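Local coordinates for protein oxidized polyvinyl alcohol hydrolase (Sphingopyxis, PDB 3WLA) that hydrolyses beta-diketones such as 4,6-nonanedione and cleaves oxidized polyvinyl alcohol in the second step of polyvinyl alcohol degradation, at residues F16-G21 against V142-T147; V233-W238 against V275-S280. All blocks are in the same frame, centred on the assembly; numbering follows the deposited sequence.

Contact 1 of 2, residues F16-G21 against V142-T147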
# COMPACT_ATOMS: atom_id res chain seq x y z
N PHE A 16 -4.25 -26.21 -1.65
CA PHE A 16 -3.30 -25.37 -0.95
C PHE A 16 -3.63 -25.29 0.54
O PHE A 16 -4.79 -25.13 0.91
CB PHE A 16 -3.34 -23.92 -1.49
CG PHE A 16 -2.27 -23.05 -0.91
CD1 PHE A 16 -0.98 -23.07 -1.45
CD2 PHE A 16 -2.52 -22.30 0.24
CE1 PHE A 16 0.05 -22.36 -0.84
CE2 PHE A 16 -1.49 -21.59 0.85
CZ PHE A 16 -0.22 -21.62 0.32
N THR A 17 -2.60 -25.35 1.36
CA THR A 17 -2.75 -25.21 2.80
C THR A 17 -1.58 -24.33 3.26
O THR A 17 -0.40 -24.61 2.99
CB THR A 17 -2.79 -26.60 3.52
OG1 THR A 17 -1.49 -27.19 3.49
CG2 THR A 17 -3.75 -27.55 2.78
N PRO A 18 -1.90 -23.24 3.98
CA PRO A 18 -0.94 -22.27 4.48
C PRO A 18 -0.07 -22.78 5.59
O PRO A 18 -0.51 -23.61 6.36
CB PRO A 18 -1.84 -21.13 4.94
CG PRO A 18 -2.95 -21.84 5.58
CD PRO A 18 -3.24 -22.98 4.57
N LYS A 19 1.15 -22.27 5.68
CA LYS A 19 2.03 -22.64 6.77
C LYS A 19 2.88 -21.45 7.14
O LYS A 19 2.89 -20.43 6.44
CB LYS A 19 2.94 -23.81 6.38
CG LYS A 19 3.82 -23.53 5.23
CD LYS A 19 4.42 -24.84 4.74
CE LYS A 19 5.65 -24.60 3.91
NZ LYS A 19 6.38 -25.88 3.63
N ALA A 20 3.59 -21.58 8.26
CA ALA A 20 4.47 -20.55 8.73
C ALA A 20 5.64 -20.45 7.79
O ALA A 20 6.10 -21.45 7.23
CB ALA A 20 4.97 -20.87 10.14
N GLY A 21 6.13 -19.23 7.59
CA GLY A 21 7.28 -19.06 6.71
C GLY A 21 6.91 -18.88 5.24
O GLY A 21 5.84 -18.35 4.89
N VAL A 142 -4.83 -13.43 2.34
CA VAL A 142 -5.21 -13.21 3.71
C VAL A 142 -6.36 -14.14 4.04
O VAL A 142 -6.31 -14.81 5.07
CB VAL A 142 -5.61 -11.75 3.97
CG1 VAL A 142 -6.13 -11.60 5.41
CG2 VAL A 142 -4.37 -10.83 3.78
N ARG A 143 -7.39 -14.19 3.19
CA ARG A 143 -8.50 -15.12 3.48
C ARG A 143 -8.01 -16.56 3.71
O ARG A 143 -8.56 -17.27 4.55
CB ARG A 143 -9.53 -15.10 2.34
CG ARG A 143 -10.52 -13.99 2.43
CD ARG A 143 -11.54 -14.14 1.32
NE ARG A 143 -12.30 -12.90 1.17
CZ ARG A 143 -13.21 -12.45 2.04
NH1 ARG A 143 -13.50 -13.15 3.13
NH2 ARG A 143 -13.81 -11.30 1.81
N CYS A 144 -6.97 -16.98 3.01
CA CYS A 144 -6.45 -18.34 3.18
C CYS A 144 -5.68 -18.52 4.49
O CYS A 144 -5.88 -19.51 5.19
CB CYS A 144 -5.57 -18.76 1.99
SG CYS A 144 -4.75 -20.41 2.15
N VAL A 145 -4.80 -17.58 4.84
CA VAL A 145 -4.06 -17.72 6.09
C VAL A 145 -5.06 -17.84 7.25
O VAL A 145 -4.84 -18.59 8.22
CB VAL A 145 -3.13 -16.49 6.32
CG1 VAL A 145 -2.49 -16.55 7.70
CG2 VAL A 145 -2.03 -16.47 5.28
N GLY A 146 -6.16 -17.10 7.12
CA GLY A 146 -7.22 -17.10 8.11
C GLY A 146 -7.86 -18.47 8.38
O GLY A 146 -8.72 -18.58 9.27
N THR A 147 -7.48 -19.52 7.65
CA THR A 147 -8.07 -20.83 7.91
C THR A 147 -7.19 -21.60 8.89
O THR A 147 -7.63 -22.58 9.47
CB THR A 147 -8.22 -21.71 6.63
OG1 THR A 147 -6.92 -21.98 6.08
CG2 THR A 147 -9.12 -21.05 5.59
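Cys144 offers its sulfur to two rings of the facing loop, those of Phe16 and Pro18. The first meeting is a sulfur-aromatic contact made at the ring edge: SG of Cys144 stands 3.5 Å from CD2 of Phe16, with CE2 the next atom along. Seen from the ring centroid of Phe16, SG of Cys144 is 4.7 Å away and 79° off the normal, beside the ring and not over a face. Both first torsions turn the groups toward each other, CG of Phe16 anti to the backbone N (chi1 -173°) and SG of Cys144 likewise (chi1 176°).

The rest is van der Waals packing around Pro18, which lies against the last turn of the helix. Its CD is 3.8 Å from SG of Cys144, while CG of Pro18 rests 3.8 Å from the carbonyl O of Cys144. CB of Pro18 faces the backbone of the next residue, 4.2 Å from CA of Val145. At the outer margin Pro18 and Thr147 cross at about a right angle. Without the CG and CD of Pro18, as with an alanine here, the Cys144 sulfur and carbonyl would probably lose their cover and a gap open beside them.

The side-chain hydrogen bond nearest the contact lies within 142-147: OG1 of Thr147 donates to O of Cys144 over 2.8 Å, almost in line with the carbonyl bond. The backbone N of Thr147 binds the same oxygen, so two donors grip the Cys144 carbonyl against which CG of Pro18 rests.

Cys144 is also tied to Cys12 by a disulfide, which pins the N-terminal segment to helix 133-145. Phe16 meets Phe26 of strand 21-28 edge-to-face, and Val145 packs on strands 31-38 and 81-85, so the contact joins the N-terminal loop and this helix at the 21-28 end of the main sheet.

Contact 2 of 2, residues V233-W238 against V275-S280; sequences VVITVW and VHVACS
Thr236 and His276 meet through their polar ends: OG1 of Thr236 lies in the imidazole plane, hydrogen-bonded at 2.7 Å to NE2 of His276. The strands run parallel, and their backbone ladder is shortest at its start, with N of Val234 to O of Val275 and N of Val277 to O of Val234 both 2.7 Å; at the far end N of Trp238 to O of Cys279 takes 3.0 Å. The face of Val233, Ile235, Val237, Val275, Val277 and Cys279 is closely packed: CG2 of Ile235 comes 3.9 Å from SG of Cys279, which chi1 of -75° sets beside its own backbone N. Helix 292-304 covers this face, and Cys279 is bridged to Cys326.

On the other face the packing thins at Ala278, which barely touches 233-238, yet all twelve residues are buried and no side faces solvent. OG of Ser280 sits 3.8 Å from CE3 of Trp238, near the indole plane, while bonding to Asp333. Both ring nitrogens of His276 are engaged, ND1 with O of Gly329. Its side chain also touches Ser265 of helix 257-269, so a histidine bonded at both nitrogens is held in one orientation beside a serine assigned by similarity to the charge relay.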
# COMPACT_ATOMS: atom_id res chain seq x y z
N VAL A 233 -9.40 3.26 7.76
CA VAL A 233 -8.45 4.24 8.32
C VAL A 233 -7.19 4.13 7.40
O VAL A 233 -6.70 3.02 7.09
CB VAL A 233 -8.11 3.95 9.81
CG1 VAL A 233 -7.70 2.57 9.99
CG2 VAL A 233 -7.04 4.88 10.29
N VAL A 234 -6.72 5.27 6.92
CA VAL A 234 -5.56 5.29 6.01
C VAL A 234 -4.49 6.25 6.49
O VAL A 234 -4.78 7.45 6.77
CB VAL A 234 -6.02 5.66 4.59
CG1 VAL A 234 -4.79 5.72 3.59
CG2 VAL A 234 -7.07 4.65 4.12
N ILE A 235 -3.26 5.75 6.63
CA ILE A 235 -2.13 6.58 7.04
C ILE A 235 -1.22 6.74 5.84
O ILE A 235 -0.56 5.78 5.42
CB ILE A 235 -1.35 5.93 8.21
CG1 ILE A 235 -2.25 5.79 9.44
CG2 ILE A 235 -0.12 6.74 8.52
CD1 ILE A 235 -1.67 5.01 10.54
N THR A 236 -1.17 7.94 5.26
CA THR A 236 -0.31 8.19 4.09
C THR A 236 0.98 8.74 4.64
O THR A 236 0.95 9.62 5.52
CB THR A 236 -0.93 9.24 3.13
OG1 THR A 236 -2.10 8.69 2.53
CG2 THR A 236 0.04 9.57 2.00
N VAL A 237 2.12 8.23 4.16
CA VAL A 237 3.39 8.72 4.66
C VAL A 237 4.21 9.33 3.51
O VAL A 237 4.36 8.71 2.45
CB VAL A 237 4.19 7.59 5.37
CG1 VAL A 237 5.54 8.07 5.77
CG2 VAL A 237 3.44 7.05 6.58
N TRP A 238 4.71 10.56 3.71
CA TRP A 238 5.55 11.27 2.77
C TRP A 238 6.93 11.40 3.43
O TRP A 238 7.01 11.75 4.62
CB TRP A 238 5.00 12.68 2.52
CG TRP A 238 5.87 13.55 1.69
CD1 TRP A 238 6.29 13.33 0.41
CD2 TRP A 238 6.27 14.90 2.02
NE1 TRP A 238 6.91 14.47 -0.10
CE2 TRP A 238 6.91 15.44 0.87
CE3 TRP A 238 6.14 15.69 3.17
CZ2 TRP A 238 7.42 16.74 0.82
CZ3 TRP A 238 6.63 17.00 3.14
CH2 TRP A 238 7.27 17.51 1.96
N VAL A 275 -11.20 7.57 7.68
CA VAL A 275 -10.33 8.43 8.46
C VAL A 275 -8.97 8.41 7.70
O VAL A 275 -8.45 7.33 7.32
CB VAL A 275 -10.15 7.88 9.89
CG1 VAL A 275 -8.98 8.53 10.59
CG2 VAL A 275 -11.40 8.13 10.69
N HIS A 276 -8.43 9.60 7.43
CA HIS A 276 -7.13 9.73 6.76
C HIS A 276 -6.19 10.44 7.69
O HIS A 276 -6.58 11.42 8.35
CB HIS A 276 -7.24 10.51 5.42
CG HIS A 276 -5.93 10.59 4.69
ND1 HIS A 276 -5.05 11.64 4.87
CD2 HIS A 276 -5.28 9.67 3.95
CE1 HIS A 276 -3.90 11.34 4.28
NE2 HIS A 276 -4.01 10.15 3.72
N VAL A 277 -4.96 9.93 7.78
CA VAL A 277 -3.93 10.52 8.61
C VAL A 277 -2.76 10.84 7.67
O VAL A 277 -2.28 9.97 6.91
CB VAL A 277 -3.47 9.57 9.75
CG1 VAL A 277 -2.30 10.21 10.56
CG2 VAL A 277 -4.61 9.27 10.70
N ALA A 278 -2.33 12.10 7.69
CA ALA A 278 -1.23 12.57 6.85
C ALA A 278 0.02 12.70 7.70
O ALA A 278 0.10 13.58 8.55
CB ALA A 278 -1.56 13.90 6.20
N CYS A 279 0.99 11.82 7.45
CA CYS A 279 2.24 11.79 8.18
C CYS A 279 3.40 12.26 7.34
O CYS A 279 3.59 11.79 6.21
CB CYS A 279 2.58 10.39 8.70
SG CYS A 279 1.59 9.84 10.14
N SER A 280 4.17 13.19 7.89
CA SER A 280 5.30 13.76 7.19
C SER A 280 6.53 13.32 7.95
O SER A 280 6.56 13.38 9.17
CB SER A 280 5.20 15.29 7.14
OG SER A 280 4.06 15.67 6.37

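In the fold
The two contacts lie on opposite sides of the chain's centre, about 29 Å apart between their centres, and share no strand or helix. Contact 2 is core: two neighbouring parallel strands of the alpha/beta-hydrolase sheet, buried throughout, joined by a backbone ladder and one polar side-chain pair. Contact 1 is peripheral, a loop against a helix end, with a buried middle and an exposed margin, and it relies on sulfur, ring and proline packing instead of hydrogen bonds between its segments. Each holds half of a disulfide reaching toward a chain terminus. Contact 1 is remote from the annotated sites, whereas contact 2 touches Ser265, a charge-relay residue by similarity, and lies about 11 Å, side chain to side chain, from the other, Ser162.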